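Local coordinates for protein TRAP-type transporter, periplasmic component (Cupriavidus necator, PDB 4P8B) that binds (S)-2-acetolactate and probably delivers it, as the periplasmic component, to a TRAP-type transporter of the inner membrane, at residues V145-G153 with V269-R280; E156-I164 with V229-W237. All blocks are in the same frame, centred on the assembly; numbering follows the deposited sequence.

Strand 144-154 and strand 156-159 follow each other in the chain, and between them the polypeptide passes from one sheet of this periplasmic binding protein to the other. Interaction 1 seats strand 144-154, an outermost strand of the five-stranded sheet within the chain, on helix 258-279; interaction 2 pairs strand 156-159 with strand 233-235 inside the four-stranded sheet. Their centres lie 27 Å apart, on opposite sides of the centre of the chain, and interaction 2 is nested within the loop that interaction 1 closes. Between nearest atoms, bound acetolactate is about 3 Å from the side chain of Asn152 in interaction 1, and about 10 Å from that of Ser158 in interaction 2.

Interaction 1: residues V145-G153 with V269-R280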
loop_
_atom_site.group_PDB
_atom_site.type_symbol
_atom_site.label_atom_id
_atom_site.label_comp_id
_atom_site.label_asym_id
_atom_site.label_seq_id
_atom_site.Cartn_x
_atom_site.Cartn_y
_atom_site.Cartn_z
ATOM N N VAL A 145 -1.091 -17.932 -1.034
ATOM C CA VAL A 145 0.137 -18.182 -1.774
ATOM C C VAL A 145 0.617 -16.886 -2.414
ATOM O O VAL A 145 -0.034 -16.366 -3.342
ATOM C CB VAL A 145 -0.085 -19.234 -2.863
ATOM C CG1 VAL A 145 1.214 -19.512 -3.618
ATOM C CG2 VAL A 145 -0.638 -20.536 -2.260
ATOM N N PRO A 146 1.737 -16.335 -1.920
ATOM C CA PRO A 146 2.269 -15.099 -2.492
ATOM C C PRO A 146 3.142 -15.347 -3.703
ATOM O O PRO A 146 3.952 -16.294 -3.681
ATOM C CB PRO A 146 3.106 -14.529 -1.354
ATOM C CG PRO A 146 3.668 -15.753 -0.691
ATOM C CD PRO A 146 2.585 -16.824 -0.816
ATOM N N LEU A 147 3.005 -14.529 -4.737
ATOM C CA LEU A 147 3.671 -14.766 -6.009
ATOM C C LEU A 147 4.584 -13.634 -6.481
ATOM O O LEU A 147 5.519 -13.875 -7.235
ATOM C CB LEU A 147 2.629 -15.022 -7.090
ATOM C CG LEU A 147 1.736 -16.249 -6.858
ATOM C CD1 LEU A 147 0.702 -16.358 -7.972
ATOM C CD2 LEU A 147 2.531 -17.556 -6.738
ATOM N N ALA A 148 4.265 -12.393 -6.118
ATOM C CA ALA A 148 5.043 -11.257 -6.587
ATOM C C ALA A 148 4.722 -10.023 -5.786
ATOM O O ALA A 148 3.713 -9.962 -5.087
ATOM C CB ALA A 148 4.750 -10.988 -8.048
ATOM N N TRP A 149 5.609 -9.042 -5.909
ATOM C CA TRP A 149 5.449 -7.728 -5.311
ATOM C C TRP A 149 5.093 -6.680 -6.348
ATOM O O TRP A 149 5.622 -6.668 -7.465
ATOM C CB TRP A 149 6.757 -7.275 -4.640
ATOM C CG TRP A 149 7.219 -8.115 -3.484
ATOM C CD1 TRP A 149 8.055 -9.194 -3.536
ATOM C CD2 TRP A 149 6.853 -7.956 -2.117
ATOM N NE1 TRP A 149 8.224 -9.706 -2.282
ATOM C CE2 TRP A 149 7.513 -8.967 -1.387
ATOM C CE3 TRP A 149 6.039 -7.041 -1.429
ATOM C CZ2 TRP A 149 7.370 -9.100 -0.003
ATOM C CZ3 TRP A 149 5.922 -7.168 -0.062
ATOM C CH2 TRP A 149 6.577 -8.200 0.638
ATOM N N GLY A 150 4.207 -5.782 -5.935
ATOM C CA GLY A 150 3.944 -4.526 -6.626
ATOM C C GLY A 150 4.153 -3.382 -5.660
ATOM O O GLY A 150 4.833 -3.503 -4.647
ATOM N N GLU A 151 3.537 -2.250 -5.976
ATOM C CA GLU A 151 3.720 -1.036 -5.182
ATOM C C GLU A 151 2.529 -0.109 -5.231
ATOM O O GLU A 151 1.976 0.163 -6.291
ATOM C CB GLU A 151 4.946 -0.289 -5.688
ATOM C CG GLU A 151 5.333 0.938 -4.850
ATOM C CD GLU A 151 6.788 1.254 -5.016
ATOM O OE1 GLU A 151 7.581 0.326 -4.808
ATOM O OE2 GLU A 151 7.140 2.384 -5.413
ATOM N N ASN A 152 2.131 0.394 -4.063
ATOM C CA ASN A 152 1.238 1.551 -3.993
ATOM C C ASN A 152 2.152 2.775 -3.934
ATOM O O ASN A 152 2.193 3.547 -4.890
ATOM C CB ASN A 152 0.299 1.414 -2.804
ATOM C CG ASN A 152 -1.066 2.072 -3.037
ATOM O OD1 ASN A 152 -1.431 2.434 -4.162
ATOM N ND2 ASN A 152 -1.820 2.197 -1.973
ATOM N N GLY A 153 2.921 2.914 -2.862
ATOM C CA GLY A 153 4.008 3.867 -2.822
ATOM C C GLY A 153 4.138 4.590 -1.520
ATOM O O GLY A 153 3.500 4.272 -0.538
ATOM N N VAL A 269 4.752 -12.056 -11.632
ATOM C CA VAL A 269 6.069 -11.421 -11.611
ATOM C C VAL A 269 6.185 -10.342 -12.691
ATOM O O VAL A 269 6.639 -9.228 -12.420
ATOM C CB VAL A 269 7.165 -12.493 -11.773
ATOM C CG1 VAL A 269 8.540 -11.859 -12.068
ATOM C CG2 VAL A 269 7.204 -13.354 -10.518
ATOM N N ASP A 270 5.737 -10.666 -13.905
ATOM C CA ASP A 270 5.746 -9.716 -15.021
ATOM C C ASP A 270 4.834 -8.520 -14.753
ATOM O O ASP A 270 5.212 -7.360 -14.971
ATOM C CB ASP A 270 5.312 -10.396 -16.324
ATOM C CG ASP A 270 6.306 -11.426 -16.808
ATOM O OD1 ASP A 270 7.439 -11.448 -16.285
ATOM O OD2 ASP A 270 5.949 -12.222 -17.714
ATOM N N ALA A 271 3.639 -8.804 -14.254
ATOM C CA ALA A 271 2.700 -7.730 -13.919
ATOM C C ALA A 271 3.238 -6.828 -12.814
ATOM O O ALA A 271 3.069 -5.608 -12.862
ATOM C CB ALA A 271 1.385 -8.310 -13.512
ATOM N N GLY A 272 3.873 -7.424 -11.808
ATOM C CA GLY A 272 4.405 -6.665 -10.694
ATOM C C GLY A 272 5.492 -5.702 -11.130
ATOM O O GLY A 272 5.512 -4.543 -10.697
ATOM N N LYS A 273 6.386 -6.151 -12.002
ATOM C CA LYS A 273 7.442 -5.267 -12.484
ATOM C C LYS A 273 6.856 -4.110 -13.268
ATOM O O LYS A 273 7.270 -2.959 -13.078
ATOM C CB LYS A 273 8.461 -6.008 -13.354
ATOM C CG LYS A 273 9.456 -6.850 -12.590
ATOM C CD LYS A 273 10.534 -7.410 -13.509
ATOM C CE LYS A 273 9.967 -8.441 -14.469
ATOM N NZ LYS A 273 11.033 -9.357 -14.963
ATOM N N GLN A 274 5.920 -4.403 -14.161
ATOM C CA GLN A 274 5.252 -3.339 -14.909
ATOM C C GLN A 274 4.538 -2.389 -13.973
ATOM O O GLN A 274 4.591 -1.159 -14.140
ATOM C CB GLN A 274 4.260 -3.930 -15.903
ATOM C CG GLN A 274 4.926 -4.602 -17.088
ATOM C CD GLN A 274 3.926 -5.052 -18.121
ATOM O OE1 GLN A 274 3.030 -4.294 -18.496
ATOM N NE2 GLN A 274 4.040 -6.301 -18.552
ATOM N N GLU A 275 3.875 -2.932 -12.955
ATOM C CA GLU A 275 3.075 -2.096 -12.066
ATOM C C GLU A 275 3.924 -1.180 -11.195
ATOM O O GLU A 275 3.527 -0.061 -10.927
ATOM C CB GLU A 275 2.128 -2.943 -11.208
ATOM C CG GLU A 275 1.103 -2.104 -10.470
ATOM C CD GLU A 275 1.628 -1.592 -9.156
ATOM O OE1 GLU A 275 2.594 -2.154 -8.610
ATOM O OE2 GLU A 275 1.066 -0.580 -8.641
ATOM N N ILE A 276 5.080 -1.650 -10.745
ATOM C CA ILE A 276 5.969 -0.785 -10.002
ATOM C C ILE A 276 6.452 0.389 -10.853
ATOM O O ILE A 276 6.506 1.525 -10.377
ATOM C CB ILE A 276 7.143 -1.565 -9.393
ATOM C CG1 ILE A 276 6.597 -2.558 -8.359
ATOM C CG2 ILE A 276 8.131 -0.600 -8.753
ATOM C CD1 ILE A 276 7.657 -3.407 -7.666
ATOM N N ALA A 277 6.784 0.133 -12.117
ATOM C CA ALA A 277 7.136 1.219 -13.026
ATOM C C ALA A 277 6.016 2.237 -13.146
ATOM O O ALA A 277 6.284 3.448 -13.138
ATOM C CB ALA A 277 7.524 0.687 -14.392
ATOM N N LEU A 278 4.773 1.778 -13.252
ATOM C CA LEU A 278 3.636 2.692 -13.295
ATOM C C LEU A 278 3.529 3.488 -11.997
ATOM O O LEU A 278 3.268 4.700 -12.015
ATOM C CB LEU A 278 2.322 1.949 -13.542
ATOM C CG LEU A 278 2.127 1.270 -14.895
ATOM C CD1 LEU A 278 0.862 0.413 -14.893
ATOM C CD2 LEU A 278 2.052 2.288 -16.018
ATOM N N ALA A 279 3.741 2.842 -10.860
ATOM C CA ALA A 279 3.578 3.466 -9.563
ATOM C C ALA A 279 4.684 4.457 -9.267
ATOM O O ALA A 279 4.501 5.316 -8.413
ATOM C CB ALA A 279 3.530 2.393 -8.452
ATOM N N ARG A 280 5.794 4.372 -9.994
ATOM C CA ARG A 280 6.924 5.270 -9.723
ATOM C C ARG A 280 7.076 6.361 -10.772
ATOM O O ARG A 280 8.042 7.122 -10.725
ATOM C CB ARG A 280 8.222 4.476 -9.596
ATOM C CG ARG A 280 8.241 3.615 -8.359
ATOM C CD ARG A 280 9.574 2.957 -8.150
ATOM N NE ARG A 280 9.518 2.101 -6.970
ATOM C CZ ARG A 280 10.485 1.292 -6.562
ATOM N NH1 ARG A 280 11.642 1.231 -7.204
ATOM N NH2 ARG A 280 10.291 0.559 -5.481
HETATM O O HOH W 1 5.508 4.471 -5.808
HETATM O O HOH W 2 2.579 5.937 -6.439
#
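Glu151 and Arg280 meet where strand 145-153 runs along helix 269-279, the two N-to-C directions nearly parallel. Arg280 comes side-on and grips the carboxylate with two nitrogens in a salt bridge. Its NE bonds to Glu151 OE2 at 2.9 Å, nearly straight at 174°. Its NH2 bonds to Glu151 OE1 at 2.8 Å. The carboxylate and guanidinium planes are turned 38° against each other, and CG2 of Ile276 lies over one face of the guanidinium. NH2 also reaches Asp124, giving the arginine a second acidic partner.

Packing is tightest in the middle. Gly272 brings its CA within 3.5 Å of Trp149 O in a CA-H...O contact. With only hydrogens on their CA atoms, Gly150 and Gly272 let strand and helix come close, CA to CA 4.6 Å. Ile276 lays CG1 against Gly150 CA, and Ala279 CB abuts the backbone oxygen of Glu151. Beside them Glu275, with CG anti to its backbone N (chi1 -169°) and a bend at chi2, turns its carboxylate back to the strand. Its OE1 accepts from Glu151 N at 2.8 Å, while OE2 stands 2.6 Å from Glu151 O.

The start of the contact is looser: Ala148 CB and Val269 CG2 are 4.2 Å apart, with Val269 partly exposed at the margin. The other end is polar and water-bridged, one water linking Glu151 OE2 with Ala279 O and another Asn152 O with Ala279 O.

Asn152 points its CB away from the helix; its ND2 bonds to Asp242 and, weakly, to the acetolactate. Asn152 and Gly153 both face Asp242 in a classic beta bulge. A helix packed on the face of a sheet whose strand leads to the ligand is consistent with the alpha/beta lobe architecture of periplasmic binding proteins.

Interaction 2: residues E156-I164 with V229-W237; sequences EVSNSKREI and VGQKFVTTW
An antiparallel strand pair with a classic beta bulge joins 156-159 to 233-235, the two central strands of a four-stranded mixed sheet. Val157 and Thr235 form a hydrogen-bonded pair, with Thr235 N to Val157 O at 2.9 Å and a weak return bond; Ser158 and Val234 are the non-hydrogen-bonded pair. At Asn159 the bulge appears, since its O accepts from both Phe233 N and Lys232 N.

Side chains extend the pairing. Ser158 OG donates to Gln231 OE1 at 2.7 Å, in the carbonyl plane and on a lone pair, and Gln214 also bonds to this hydroxyl. Thr235 OG1 gives a similar in-plane bond of 2.6 Å to Ile164 O. Val157 holds CG1 between its backbone N and carbonyl carbon (chi1 62°), which places the methyl over the face of Trp237 in a CH-pi contact, 3.8 Å from the five-membered ring centroid. The indole NE1 bonds to Arg155 O.

Phe233 lies under the turn that follows the strand: Arg162 C sits over one ring face, and Asn159 O is in plane at an edge. Asn159 shapes that turn. Its OD1 accepts from Lys161 N and Arg162 N, while ND2 donates in its own amide plane to Arg162 O at 2.9 Å. Such double acceptance by OD1 is the signature of an Asx motif, here closing the end of a strand over an aromatic ring.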
loop_
_atom_site.group_PDB
_atom_site.type_symbol
_atom_site.label_atom_id
_atom_site.label_comp_id
_atom_site.label_asym_id
_atom_site.label_seq_id
_atom_site.Cartn_x
_atom_site.Cartn_y
_atom_site.Cartn_z
ATOM N N GLU A 156 2.031 10.192 1.180
ATOM C CA GLU A 156 2.234 11.601 1.497
ATOM C C GLU A 156 0.968 12.169 2.131
ATOM O O GLU A 156 -0.147 11.866 1.684
ATOM C CB GLU A 156 2.644 12.370 0.237
ATOM C CG GLU A 156 3.726 11.685 -0.612
ATOM C CD GLU A 156 5.026 11.403 0.121
ATOM O OE1 GLU A 156 5.150 11.674 1.323
ATOM O OE2 GLU A 156 5.954 10.869 -0.544
ATOM N N VAL A 157 1.128 12.965 3.169
ATOM C CA VAL A 157 -0.004 13.520 3.910
ATOM C C VAL A 157 -0.557 14.788 3.259
ATOM O O VAL A 157 0.197 15.693 2.881
ATOM C CB VAL A 157 0.371 13.733 5.408
ATOM C CG1 VAL A 157 1.531 14.744 5.585
ATOM C CG2 VAL A 157 -0.832 14.176 6.220
ATOM N N SER A 158 -1.870 14.824 3.080
ATOM C CA SER A 158 -2.548 15.983 2.528
ATOM C C SER A 158 -3.615 16.454 3.485
ATOM O O SER A 158 -4.105 15.708 4.321
ATOM C CB SER A 158 -3.186 15.677 1.179
ATOM O OG SER A 158 -4.314 14.805 1.293
ATOM N N ASN A 159 -3.996 17.713 3.336
ATOM C CA ASN A 159 -5.123 18.254 4.077
ATOM C C ASN A 159 -5.639 19.534 3.425
ATOM O O ASN A 159 -5.024 20.027 2.468
ATOM C CB ASN A 159 -4.757 18.494 5.550
ATOM C CG ASN A 159 -3.949 19.747 5.772
ATOM O OD1 ASN A 159 -4.473 20.756 6.241
ATOM N ND2 ASN A 159 -2.652 19.683 5.486
ATOM N N SER A 160 -6.769 20.027 3.920
ATOM C CA SER A 160 -7.411 21.203 3.340
ATOM C C SER A 160 -7.107 22.510 4.088
ATOM O O SER A 160 -7.495 23.593 3.621
ATOM C CB SER A 160 -8.917 21.024 3.326
ATOM O OG SER A 160 -9.406 21.052 4.651
ATOM N N LYS A 161 -6.437 22.415 5.238
ATOM C CA LYS A 161 -6.320 23.563 6.140
ATOM C C LYS A 161 -5.023 24.324 6.086
ATOM O O LYS A 161 -5.052 25.553 6.052
ATOM C CB LYS A 161 -6.561 23.129 7.586
ATOM C CG LYS A 161 -8.018 22.746 7.841
ATOM C CD LYS A 161 -8.312 22.620 9.319
ATOM C CE LYS A 161 -9.808 22.475 9.576
ATOM N NZ LYS A 161 -10.089 22.266 11.024
ATOM N N ARG A 162 -3.895 23.635 6.162
ATOM C CA ARG A 162 -2.624 24.341 6.316
ATOM C C ARG A 162 -1.444 23.485 5.937
ATOM O O ARG A 162 -1.505 22.261 5.889
ATOM C CB ARG A 162 -2.451 24.820 7.770
ATOM C CG ARG A 162 -2.456 23.686 8.790
ATOM C CD ARG A 162 -2.272 24.222 10.213
ATOM N NE ARG A 162 -2.414 23.196 11.245
ATOM C CZ ARG A 162 -3.570 22.763 11.749
ATOM N NH1 ARG A 162 -4.731 23.251 11.316
ATOM N NH2 ARG A 162 -3.571 21.826 12.689
ATOM N N GLU A 163 -0.331 24.152 5.696
ATOM C CA GLU A 163 0.920 23.473 5.412
ATOM C C GLU A 163 1.425 22.691 6.623
ATOM O O GLU A 163 1.363 23.188 7.748
ATOM C CB GLU A 163 1.943 24.519 5.001
ATOM C CG GLU A 163 3.287 23.935 4.696
ATOM C CD GLU A 163 4.293 24.967 4.233
ATOM O OE1 GLU A 163 4.263 26.120 4.729
ATOM O OE2 GLU A 163 5.123 24.643 3.358
ATOM N N ILE A 164 1.908 21.476 6.390
ATOM C CA ILE A 164 2.522 20.659 7.433
ATOM C C ILE A 164 4.041 20.626 7.252
ATOM O O ILE A 164 4.569 20.111 6.254
ATOM C CB ILE A 164 1.971 19.224 7.408
ATOM C CG1 ILE A 164 0.470 19.220 7.664
ATOM C CG2 ILE A 164 2.712 18.347 8.406
ATOM C CD1 ILE A 164 -0.145 17.815 7.645
ATOM N N VAL A 229 -11.411 17.247 -3.759
ATOM C CA VAL A 229 -12.094 17.034 -2.482
ATOM C C VAL A 229 -11.243 17.599 -1.339
ATOM O O VAL A 229 -11.017 16.954 -0.310
ATOM C CB VAL A 229 -12.503 15.562 -2.257
ATOM C CG1 VAL A 229 -13.676 15.199 -3.191
ATOM C CG2 VAL A 229 -11.344 14.618 -2.462
ATOM N N GLY A 230 -10.776 18.821 -1.569
ATOM C CA GLY A 230 -10.174 19.644 -0.540
ATOM C C GLY A 230 -8.710 19.451 -0.267
ATOM O O GLY A 230 -8.174 20.165 0.572
ATOM N N GLN A 231 -8.046 18.547 -0.961
ATOM C CA GLN A 231 -6.683 18.197 -0.587
ATOM C C GLN A 231 -5.720 19.115 -1.326
ATOM O O GLN A 231 -5.143 18.745 -2.351
ATOM C CB GLN A 231 -6.421 16.727 -0.860
ATOM C CG GLN A 231 -7.405 15.820 -0.139
ATOM C CD GLN A 231 -7.536 16.155 1.322
ATOM O OE1 GLN A 231 -6.572 16.025 2.070
ATOM N NE2 GLN A 231 -8.702 16.588 1.744
ATOM N N LYS A 232 -5.510 20.291 -0.745
ATOM C CA LYS A 232 -4.781 21.371 -1.420
ATOM C C LYS A 232 -3.409 21.650 -0.837
ATOM O O LYS A 232 -2.674 22.474 -1.381
ATOM C CB LYS A 232 -5.659 22.621 -1.474
ATOM C CG LYS A 232 -6.867 22.368 -2.411
ATOM C CD LYS A 232 -7.931 23.432 -2.355
ATOM C CE LYS A 232 -9.142 23.034 -3.182
ATOM N NZ LYS A 232 -8.765 22.617 -4.567
ATOM N N PHE A 233 -3.088 20.967 0.258
ATOM C CA PHE A 233 -1.756 20.996 0.874
ATOM C C PHE A 233 -1.268 19.563 0.915
ATOM O O PHE A 233 -2.025 18.661 1.299
ATOM C CB PHE A 233 -1.848 21.515 2.297
ATOM C CG PHE A 233 -2.285 22.944 2.394
ATOM C CD1 PHE A 233 -1.366 23.976 2.369
ATOM C CD2 PHE A 233 -3.636 23.264 2.499
ATOM C CE1 PHE A 233 -1.774 25.295 2.467
ATOM C CE2 PHE A 233 -4.050 24.585 2.578
ATOM C CZ PHE A 233 -3.109 25.604 2.581
ATOM N N VAL A 234 -0.027 19.331 0.494
ATOM C CA VAL A 234 0.619 18.033 0.591
ATOM C C VAL A 234 2.028 18.217 1.127
ATOM O O VAL A 234 2.719 19.134 0.719
ATOM C CB VAL A 234 0.744 17.377 -0.809
ATOM C CG1 VAL A 234 1.664 16.156 -0.769
ATOM C CG2 VAL A 234 -0.610 17.006 -1.355
ATOM N N THR A 235 2.451 17.324 2.025
ATOM C CA THR A 235 3.858 17.259 2.435
ATOM C C THR A 235 4.418 15.909 2.077
ATOM O O THR A 235 3.867 14.883 2.450
ATOM C CB THR A 235 4.003 17.518 3.921
ATOM O OG1 THR A 235 3.583 18.850 4.166
ATOM C CG2 THR A 235 5.472 17.376 4.387
ATOM N N THR A 236 5.516 15.928 1.322
ATOM C CA THR A 236 6.079 14.692 0.816
ATOM C C THR A 236 7.032 14.057 1.832
ATOM O O THR A 236 8.203 13.780 1.523
ATOM C CB THR A 236 6.809 14.941 -0.493
ATOM O OG1 THR A 236 7.809 15.944 -0.282
ATOM C CG2 THR A 236 5.823 15.381 -1.594
ATOM N N TRP A 237 6.542 13.835 3.038
ATOM C CA TRP A 237 7.361 13.317 4.138
ATOM C C TRP A 237 7.799 11.864 4.000
ATOM O O TRP A 237 8.708 11.449 4.709
ATOM C CB TRP A 237 6.624 13.507 5.440
ATOM C CG TRP A 237 5.327 12.745 5.623
ATOM C CD1 TRP A 237 4.611 12.038 4.685
ATOM C CD2 TRP A 237 4.599 12.631 6.841
ATOM N NE1 TRP A 237 3.481 11.521 5.260
ATOM C CE2 TRP A 237 3.451 11.854 6.584
ATOM C CE3 TRP A 237 4.799 13.136 8.136
ATOM C CZ2 TRP A 237 2.542 11.540 7.579
ATOM C CZ3 TRP A 237 3.896 12.826 9.112
ATOM C CH2 TRP A 237 2.768 12.040 8.829
HETATM O O HOH W 3 -0.518 18.189 4.282
HETATM O O HOH W 4 1.384 20.313 3.725
#